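Local coordinates for De novo designed protein CA01 (Synthetic construct, PDB 5E6G), which has no assigned function and is a computationally designed, all-helical protein made with strategies inspired by evolution, at residues Tyr60-Leu65 with Ala89-Met94; Ala83-Ala88 with Leu102-Gly107. One frame throughout, in Å; residues are numbered along the deposited sequence.

The modelled chain is mostly helical, with five helices and no strand. Helix 24-50 runs first and turns back into helix 54-75, which supplies residues 60-65. Helix 80-93 follows and carries residues 83-88 and then most of 89-94, whose last residue, M94, lies beyond it. Contact 1 closes a loop there, 24 residues after its first segment. Helix 97-115 then brings residues 102-107 against 83-88, and contact 2 closes over a shorter span. The two contacts cross, because residues 83-88 come before 89-94 and their partner 102-107 comes after. Helix 80-93 is common to both and joins helix 54-75 to helix 97-115. Packing of L91 on F103 connects the contacts directly.

Contact 1 of 2, residues Tyr60-Leu65 with Ala89-Met94; sequences YRIAYL and AYLASM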
ATOM      1  N   TYR A  60      -1.882  11.144  -1.596  1.00 21.27           N
ATOM      2  CA  TYR A  60      -0.593  10.484  -1.782  1.00 30.00           C
ATOM      3  C   TYR A  60       0.133  10.293  -0.450  1.00 25.01           C
ATOM      4  O   TYR A  60       0.916   9.356  -0.290  1.00 25.79           O
ATOM      5  CB  TYR A  60       0.290  11.281  -2.744  1.00 30.63           C
ATOM      6  CG  TYR A  60       0.046  10.976  -4.207  1.00 31.37           C
ATOM      7  CD1 TYR A  60       0.191   9.687  -4.698  1.00 34.28           C
ATOM      8  CD2 TYR A  60      -0.309  11.980  -5.100  1.00 41.22           C
ATOM      9  CE1 TYR A  60      -0.024   9.399  -6.031  1.00 21.03           C
ATOM     10  CE2 TYR A  60      -0.527  11.700  -6.444  1.00 22.54           C
ATOM     11  CZ  TYR A  60      -0.379  10.406  -6.899  1.00 38.62           C
ATOM     12  OH  TYR A  60      -0.586  10.110  -8.223  1.00 31.64           O
ATOM     13  N   ARG A  61      -0.127  11.183   0.500  1.00 19.77           N
ATOM     14  CA  ARG A  61       0.464  11.072   1.828  1.00 30.12           C
ATOM     15  C   ARG A  61      -0.108   9.871   2.583  1.00 21.16           C
ATOM     16  O   ARG A  61       0.624   9.163   3.270  1.00 28.37           O
ATOM     17  CB  ARG A  61       0.239  12.363   2.619  1.00 26.18           C
ATOM     18  CG  ARG A  61       1.194  13.483   2.228  1.00 36.96           C
ATOM     19  CD  ARG A  61       0.874  14.790   2.934  1.00 37.16           C
ATOM     20  NE  ARG A  61       1.892  15.804   2.664  1.00 48.34           N
ATOM     21  CZ  ARG A  61       2.934  16.061   3.452  1.00 47.34           C
ATOM     22  NH1 ARG A  61       3.110  15.389   4.582  1.00 39.45           N
ATOM     23  NH2 ARG A  61       3.804  17.001   3.111  1.00 40.34           N
ATOM     24  N   ILE A  62      -1.410   9.641   2.450  1.00 19.30           N
ATOM     25  CA  ILE A  62      -2.046   8.481   3.070  1.00 22.64           C
ATOM     26  C   ILE A  62      -1.524   7.193   2.439  1.00 25.91           C
ATOM     27  O   ILE A  62      -1.227   6.225   3.141  1.00 31.42           O
ATOM     28  CB  ILE A  62      -3.581   8.535   2.943  1.00 23.01           C
ATOM     29  CG1 ILE A  62      -4.128   9.740   3.709  1.00 33.11           C
ATOM     30  CG2 ILE A  62      -4.215   7.245   3.478  1.00 30.78           C
ATOM     31  CD1 ILE A  62      -5.603  10.010   3.475  1.00 29.87           C
ATOM     32  N   ALA A  63      -1.414   7.189   1.114  1.00 23.19           N
ATOM     33  CA  ALA A  63      -0.892   6.036   0.385  1.00 21.10           C
ATOM     34  C   ALA A  63       0.546   5.736   0.798  1.00 25.06           C
ATOM     35  O   ALA A  63       0.980   4.581   0.785  1.00 20.33           O
ATOM     36  CB  ALA A  63      -0.973   6.279  -1.116  1.00 25.99           C
ATOM     37  N   TYR A  64       1.282   6.784   1.154  1.00 26.67           N
ATOM     38  CA  TYR A  64       2.657   6.640   1.615  1.00 22.19           C
ATOM     39  C   TYR A  64       2.695   5.898   2.949  1.00 17.14           C
ATOM     40  O   TYR A  64       3.507   4.997   3.144  1.00 20.77           O
ATOM     41  CB  TYR A  64       3.321   8.013   1.749  1.00 25.12           C
ATOM     42  CG  TYR A  64       4.790   7.964   2.101  1.00 25.54           C
ATOM     43  CD1 TYR A  64       5.205   7.905   3.424  1.00 28.77           C
ATOM     44  CD2 TYR A  64       5.761   7.988   1.110  1.00 25.94           C
ATOM     45  CE1 TYR A  64       6.547   7.864   3.749  1.00 39.78           C
ATOM     46  CE2 TYR A  64       7.104   7.948   1.425  1.00 28.13           C
ATOM     47  CZ  TYR A  64       7.492   7.886   2.746  1.00 42.97           C
ATOM     48  OH  TYR A  64       8.829   7.846   3.064  1.00 39.81           O
ATOM     49  N   LEU A  65       1.805   6.281   3.859  1.00 27.68           N
ATOM     50  CA  LEU A  65       1.717   5.639   5.164  1.00 26.75           C
ATOM     51  C   LEU A  65       1.336   4.170   5.019  1.00 32.55           C
ATOM     52  O   LEU A  65       1.845   3.314   5.744  1.00 32.54           O
ATOM     53  CB  LEU A  65       0.698   6.356   6.052  1.00 31.96           C
ATOM     54  CG  LEU A  65       0.975   7.823   6.396  1.00 30.39           C
ATOM     55  CD1 LEU A  65      -0.143   8.375   7.272  1.00 34.62           C
ATOM     56  CD2 LEU A  65       2.323   7.997   7.076  1.00 37.19           C
ATOM     57  N   ALA A  89      -5.821  -1.786   9.786  1.00 23.75           N
ATOM     58  CA  ALA A  89      -6.104  -1.302  11.133  1.00 22.25           C
ATOM     59  C   ALA A  89      -5.247  -0.079  11.458  1.00 19.31           C
ATOM     60  O   ALA A  89      -5.729   0.890  12.043  1.00 32.27           O
ATOM     61  CB  ALA A  89      -5.865  -2.406  12.154  1.00 26.68           C
ATOM     62  N   TYR A  90      -3.974  -0.145  11.077  1.00 20.12           N
ATOM     63  CA  TYR A  90      -3.049   0.977  11.226  1.00 30.21           C
ATOM     64  C   TYR A  90      -3.616   2.234  10.581  1.00 30.91           C
ATOM     65  O   TYR A  90      -3.631   3.303  11.187  1.00 31.25           O
ATOM     66  CB  TYR A  90      -1.690   0.625  10.605  1.00 25.59           C
ATOM     67  CG  TYR A  90      -0.790   1.811  10.310  1.00 44.23           C
ATOM     68  CD1 TYR A  90      -0.927   2.543   9.135  1.00 29.26           C
ATOM     69  CD2 TYR A  90       0.212   2.180  11.193  1.00 42.83           C
ATOM     70  CE1 TYR A  90      -0.104   3.619   8.862  1.00 32.27           C
ATOM     71  CE2 TYR A  90       1.042   3.253  10.923  1.00 50.90           C
ATOM     72  CZ  TYR A  90       0.877   3.969   9.760  1.00 44.02           C
ATOM     73  OH  TYR A  90       1.704   5.038   9.494  1.00 43.79           O
ATOM     74  N   LEU A  91      -4.088   2.091   9.346  1.00 35.59           N
ATOM     75  CA  LEU A  91      -4.617   3.213   8.583  1.00 24.88           C
ATOM     76  C   LEU A  91      -5.866   3.806   9.224  1.00 29.25           C
ATOM     77  O   LEU A  91      -6.071   5.019   9.196  1.00 28.34           O
ATOM     78  CB  LEU A  91      -4.918   2.771   7.150  1.00 18.68           C
ATOM     79  CG  LEU A  91      -3.668   2.455   6.322  1.00 21.18           C
ATOM     80  CD1 LEU A  91      -4.012   1.600   5.112  1.00 32.63           C
ATOM     81  CD2 LEU A  91      -2.974   3.747   5.894  1.00 27.07           C
ATOM     82  N   ALA A  92      -6.704   2.950   9.800  1.00 25.80           N
ATOM     83  CA  ALA A  92      -7.921   3.414  10.454  1.00 29.38           C
ATOM     84  C   ALA A  92      -7.588   4.183  11.731  1.00 30.75           C
ATOM     85  O   ALA A  92      -8.211   5.198  12.037  1.00 31.41           O
ATOM     86  CB  ALA A  92      -8.835   2.243  10.764  1.00 39.79           C
ATOM     87  N   SER A  93      -6.595   3.696  12.468  1.00 29.98           N
ATOM     88  CA  SER A  93      -6.197   4.325  13.721  1.00 37.69           C
ATOM     89  C   SER A  93      -5.530   5.675  13.475  1.00 45.85           C
ATOM     90  O   SER A  93      -5.535   6.542  14.348  1.00 43.60           O
ATOM     91  CB  SER A  93      -5.249   3.414  14.500  1.00 29.31           C
ATOM     92  OG  SER A  93      -3.952   3.409  13.926  1.00 51.90           O
ATOM     93  N   MET A  94      -4.951   5.845  12.291  1.00 40.76           N
ATOM     94  CA  MET A  94      -4.322   7.108  11.924  1.00 37.38           C
ATOM     95  C   MET A  94      -5.361   8.145  11.503  1.00 34.80           C
ATOM     96  O   MET A  94      -5.035   9.317  11.310  1.00 32.64           O
ATOM     97  CB  MET A  94      -3.305   6.892  10.801  1.00 28.45           C
ATOM     98  CG  MET A  94      -2.019   6.216  11.256  1.00 40.56           C
ATOM     99  SD  MET A  94      -1.060   7.221  12.410  1.00 44.90           S
ATOM    100  CE  MET A  94      -0.410   8.485  11.321  1.00 42.07           C
TER
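Y90 has its CG anti to the backbone N (chi1 162°), and this lays the ring against L65. The CG of L65 is instead anti to its own carbonyl carbon (chi1 -62°), and the two side chains cross at about a right angle. Y90 OH lies 3.8 Å from L65 CB and also touches CD2 of that leucine. Y90 CE1 comes within 3.7 Å of L65 O, which approaches the ring obliquely. M94 bends at its last two torsions and sets its CE 4.1 Å from L65 CD1. Its CG sits over one face of the Y90 ring, near the rim. L91 CG meets the edge of the same ring, so two residues close in sequence flank the tyrosine, one at a face and one at the edge. On the inner side, L91 CD2 lies 4.1 Å from I62 O. L91 also packs on Y99 and F103 of helix 97-115. An alanine in place of Y90 would probably leave L65 CB and CD2 without their aromatic partner and set M94 freer to turn. No hydrogen bond crosses the contact. S93 OG donates to Y90 O at 2.8 Å, an oxygen that also accepts from M94 N. The short axes are 10.9 Å apart at 136°. This is apolar packing near the surface of a helical bundle, joining helix 54-75 to the C-terminal end of helix 80-93.

Contact 2 of 2, residues Ala83-Ala88 with Leu102-Gly107; sequences AVQRAA and LFRAKG
The R104 guanidinium has A88 CB over the centre of one face, 3.8 Å from CZ. At its edge, in plane, lie Q85 OE1 and a water. R104 NH1 donates to Q85 OE1 at 2.7 Å, with an angle of 148° at the hydrogen. The donor is tilted from the plane of the Q85 carbonyl. The same NH1 gives a bond to the water, which in turn donates to Q85 O. NH1 thus holds the side chain of Q85 directly and its backbone oxygen through the water. The amide and guanidinium planes stand 29° apart. A bend at chi3 (-60°) turns the end of R104 back to helix 80-93, and its CG packs against the Q85 amide on the way. Q85 NE2 bonds to E108, which helps fix the turn of the amide. Helices 80-93 and 97-115, consecutive in the chain, form an antiparallel helical hairpin, with short segment axes 8.9 Å apart. On the buried side, the F103 ring presents its edge to V84 O, in plane, 3.6 Å from CE2. A87 CB meets CE2 obliquely at 3.6 Å, and A88 CB touches CD2. A66 of helix 54-75 and L128 of helix 121-130 also pack on F103. G107 lets the helices come close. V84 CG1 lies 3.7 Å from G107 CA, where a side-chain CB would collide with it. A88 CB rests 3.8 Å from R104 CB at the other close point of the two backbones.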
ATOM      1  N   ALA A  83      -0.576  -9.152   7.105  1.00 18.57           N
ATOM      2  CA  ALA A  83      -0.003  -7.822   6.908  1.00 19.00           C
ATOM      3  C   ALA A  83      -1.046  -6.856   6.357  1.00 24.63           C
ATOM      4  O   ALA A  83      -1.144  -5.712   6.803  1.00 19.26           O
ATOM      5  CB  ALA A  83       1.198  -7.893   5.975  1.00 17.02           C
ATOM      6  N   VAL A  84      -1.823  -7.328   5.386  1.00 18.43           N
ATOM      7  CA  VAL A  84      -2.897  -6.534   4.802  1.00 15.80           C
ATOM      8  C   VAL A  84      -3.884  -6.089   5.877  1.00 17.49           C
ATOM      9  O   VAL A  84      -4.252  -4.919   5.945  1.00 20.24           O
ATOM     10  CB  VAL A  84      -3.647  -7.326   3.704  1.00 28.47           C
ATOM     11  CG1 VAL A  84      -4.901  -6.587   3.245  1.00 24.79           C
ATOM     12  CG2 VAL A  84      -2.727  -7.589   2.524  1.00 18.84           C
ATOM     13  N   GLN A  85      -4.304  -7.027   6.721  1.00 16.33           N
ATOM     14  CA  GLN A  85      -5.301  -6.736   7.747  1.00 18.23           C
ATOM     15  C   GLN A  85      -4.759  -5.800   8.825  1.00 16.48           C
ATOM     16  O   GLN A  85      -5.467  -4.908   9.290  1.00 18.77           O
ATOM     17  CB  GLN A  85      -5.800  -8.035   8.387  1.00 19.90           C
ATOM     18  CG  GLN A  85      -6.477  -8.987   7.411  1.00 21.17           C
ATOM     19  CD  GLN A  85      -7.736  -8.403   6.795  1.00 25.14           C
ATOM     20  OE1 GLN A  85      -8.470  -7.652   7.440  1.00 21.16           O
ATOM     21  NE2 GLN A  85      -7.989  -8.743   5.537  1.00 18.04           N
ATOM     22  N   ARG A  86      -3.505  -6.000   9.221  1.00 15.22           N
ATOM     23  CA  ARG A  86      -2.895  -5.164  10.250  1.00 23.06           C
ATOM     24  C   ARG A  86      -2.601  -3.761   9.718  1.00 22.29           C
ATOM     25  O   ARG A  86      -2.691  -2.781  10.456  1.00 28.33           O
ATOM     26  CB  ARG A  86      -1.612  -5.812  10.782  1.00 16.79           C
ATOM     27  CG  ARG A  86      -1.863  -6.991  11.710  1.00 24.32           C
ATOM     28  CD  ARG A  86      -0.581  -7.724  12.071  1.00 33.13           C
ATOM     29  NE  ARG A  86       0.285  -6.937  12.948  1.00 35.48           N
ATOM     30  CZ  ARG A  86       1.485  -7.331  13.364  1.00 39.11           C
ATOM     31  NH1 ARG A  86       1.973  -8.506  12.987  1.00 32.63           N
ATOM     32  NH2 ARG A  86       2.203  -6.548  14.157  1.00 46.32           N
ATOM     33  N   ALA A  87      -2.254  -3.667   8.437  1.00 22.47           N
ATOM     34  CA  ALA A  87      -2.029  -2.369   7.809  1.00 23.70           C
ATOM     35  C   ALA A  87      -3.338  -1.590   7.719  1.00 23.83           C
ATOM     36  O   ALA A  87      -3.364  -0.376   7.920  1.00 23.05           O
ATOM     37  CB  ALA A  87      -1.416  -2.541   6.434  1.00 21.56           C
ATOM     38  N   ALA A  88      -4.424  -2.294   7.422  1.00 15.95           N
ATOM     39  CA  ALA A  88      -5.741  -1.671   7.360  1.00 15.77           C
ATOM     40  C   ALA A  88      -6.122  -1.067   8.710  1.00 25.57           C
ATOM     41  O   ALA A  88      -6.675   0.030   8.772  1.00 26.10           O
ATOM     42  CB  ALA A  88      -6.787  -2.680   6.918  1.00 16.48           C
ATOM     43  N   LEU A 102     -11.112   0.365   1.876  1.00 26.34           N
ATOM     44  CA  LEU A 102     -10.804   0.111   0.474  1.00 22.58           C
ATOM     45  C   LEU A 102      -9.511  -0.686   0.373  1.00 27.49           C
ATOM     46  O   LEU A 102      -9.400  -1.626  -0.415  1.00 25.48           O
ATOM     47  CB  LEU A 102     -10.676   1.420  -0.306  1.00 28.45           C
ATOM     48  CG  LEU A 102     -11.965   2.186  -0.602  1.00 37.65           C
ATOM     49  CD1 LEU A 102     -11.639   3.522  -1.253  1.00 37.07           C
ATOM     50  CD2 LEU A 102     -12.893   1.372  -1.489  1.00 23.54           C
ATOM     51  N   PHE A 103      -8.536  -0.289   1.185  1.00 22.46           N
ATOM     52  CA  PHE A 103      -7.261  -0.983   1.276  1.00 17.13           C
ATOM     53  C   PHE A 103      -7.483  -2.439   1.694  1.00 19.61           C
ATOM     54  O   PHE A 103      -6.906  -3.355   1.112  1.00 12.75           O
ATOM     55  CB  PHE A 103      -6.348  -0.258   2.273  1.00 18.54           C
ATOM     56  CG  PHE A 103      -4.982  -0.868   2.420  1.00 19.73           C
ATOM     57  CD1 PHE A 103      -3.930  -0.448   1.621  1.00 20.32           C
ATOM     58  CD2 PHE A 103      -4.744  -1.845   3.375  1.00 22.85           C
ATOM     59  CE1 PHE A 103      -2.670  -0.999   1.764  1.00 21.77           C
ATOM     60  CE2 PHE A 103      -3.486  -2.398   3.520  1.00 18.91           C
ATOM     61  CZ  PHE A 103      -2.448  -1.977   2.713  1.00 21.96           C
ATOM     62  N   ARG A 104      -8.340  -2.641   2.690  1.00 20.92           N
ATOM     63  CA  ARG A 104      -8.601  -3.978   3.220  1.00 23.56           C
ATOM     64  C   ARG A 104      -9.298  -4.872   2.198  1.00 22.17           C
ATOM     65  O   ARG A 104      -8.870  -6.001   1.953  1.00 24.96           O
ATOM     66  CB  ARG A 104      -9.456  -3.894   4.486  1.00 18.95           C
ATOM     67  CG  ARG A 104      -9.554  -5.210   5.248  1.00 25.81           C
ATOM     68  CD  ARG A 104     -10.746  -5.227   6.191  1.00 23.94           C
ATOM     69  NE  ARG A 104     -10.679  -4.166   7.193  1.00 28.84           N
ATOM     70  CZ  ARG A 104      -9.985  -4.243   8.324  1.00 32.22           C
ATOM     71  NH1 ARG A 104      -9.277  -5.330   8.608  1.00 27.57           N
ATOM     72  NH2 ARG A 104      -9.991  -3.225   9.174  1.00 47.65           N
ATOM     73  N   ALA A 105     -10.379  -4.364   1.613  1.00 23.20           N
ATOM     74  CA  ALA A 105     -11.175  -5.137   0.666  1.00 26.85           C
ATOM     75  C   ALA A 105     -10.361  -5.493  -0.574  1.00 27.70           C
ATOM     76  O   ALA A 105     -10.406  -6.626  -1.052  1.00 27.01           O
ATOM     77  CB  ALA A 105     -12.427  -4.365   0.276  1.00 24.40           C
ATOM     78  N   LYS A 106      -9.615  -4.521  -1.089  1.00 26.34           N
ATOM     79  CA  LYS A 106      -8.765  -4.751  -2.252  1.00 26.76           C
ATOM     80  C   LYS A 106      -7.627  -5.707  -1.911  1.00 26.06           C
ATOM     81  O   LYS A 106      -7.274  -6.578  -2.709  1.00 23.28           O
ATOM     82  CB  LYS A 106      -8.202  -3.429  -2.775  1.00 25.82           C
ATOM     83  CG  LYS A 106      -7.336  -3.567  -4.023  1.00 31.92           C
ATOM     84  CD  LYS A 106      -8.114  -4.168  -5.184  1.00 27.81           C
ATOM     85  CE  LYS A 106      -7.293  -4.165  -6.463  1.00 32.15           C
ATOM     86  NZ  LYS A 106      -8.095  -4.588  -7.645  1.00 49.26           N
ATOM     87  N   GLY A 107      -7.052  -5.534  -0.726  1.00 25.14           N
ATOM     88  CA  GLY A 107      -5.975  -6.392  -0.273  1.00 28.38           C
ATOM     89  C   GLY A 107      -6.387  -7.852  -0.258  1.00 25.44           C
ATOM     90  O   GLY A 107      -5.676  -8.708  -0.779  1.00 23.71           O
TER
HETATM   91  O   HOH W   1      -7.822  -5.368  11.036  1.00 27.00           O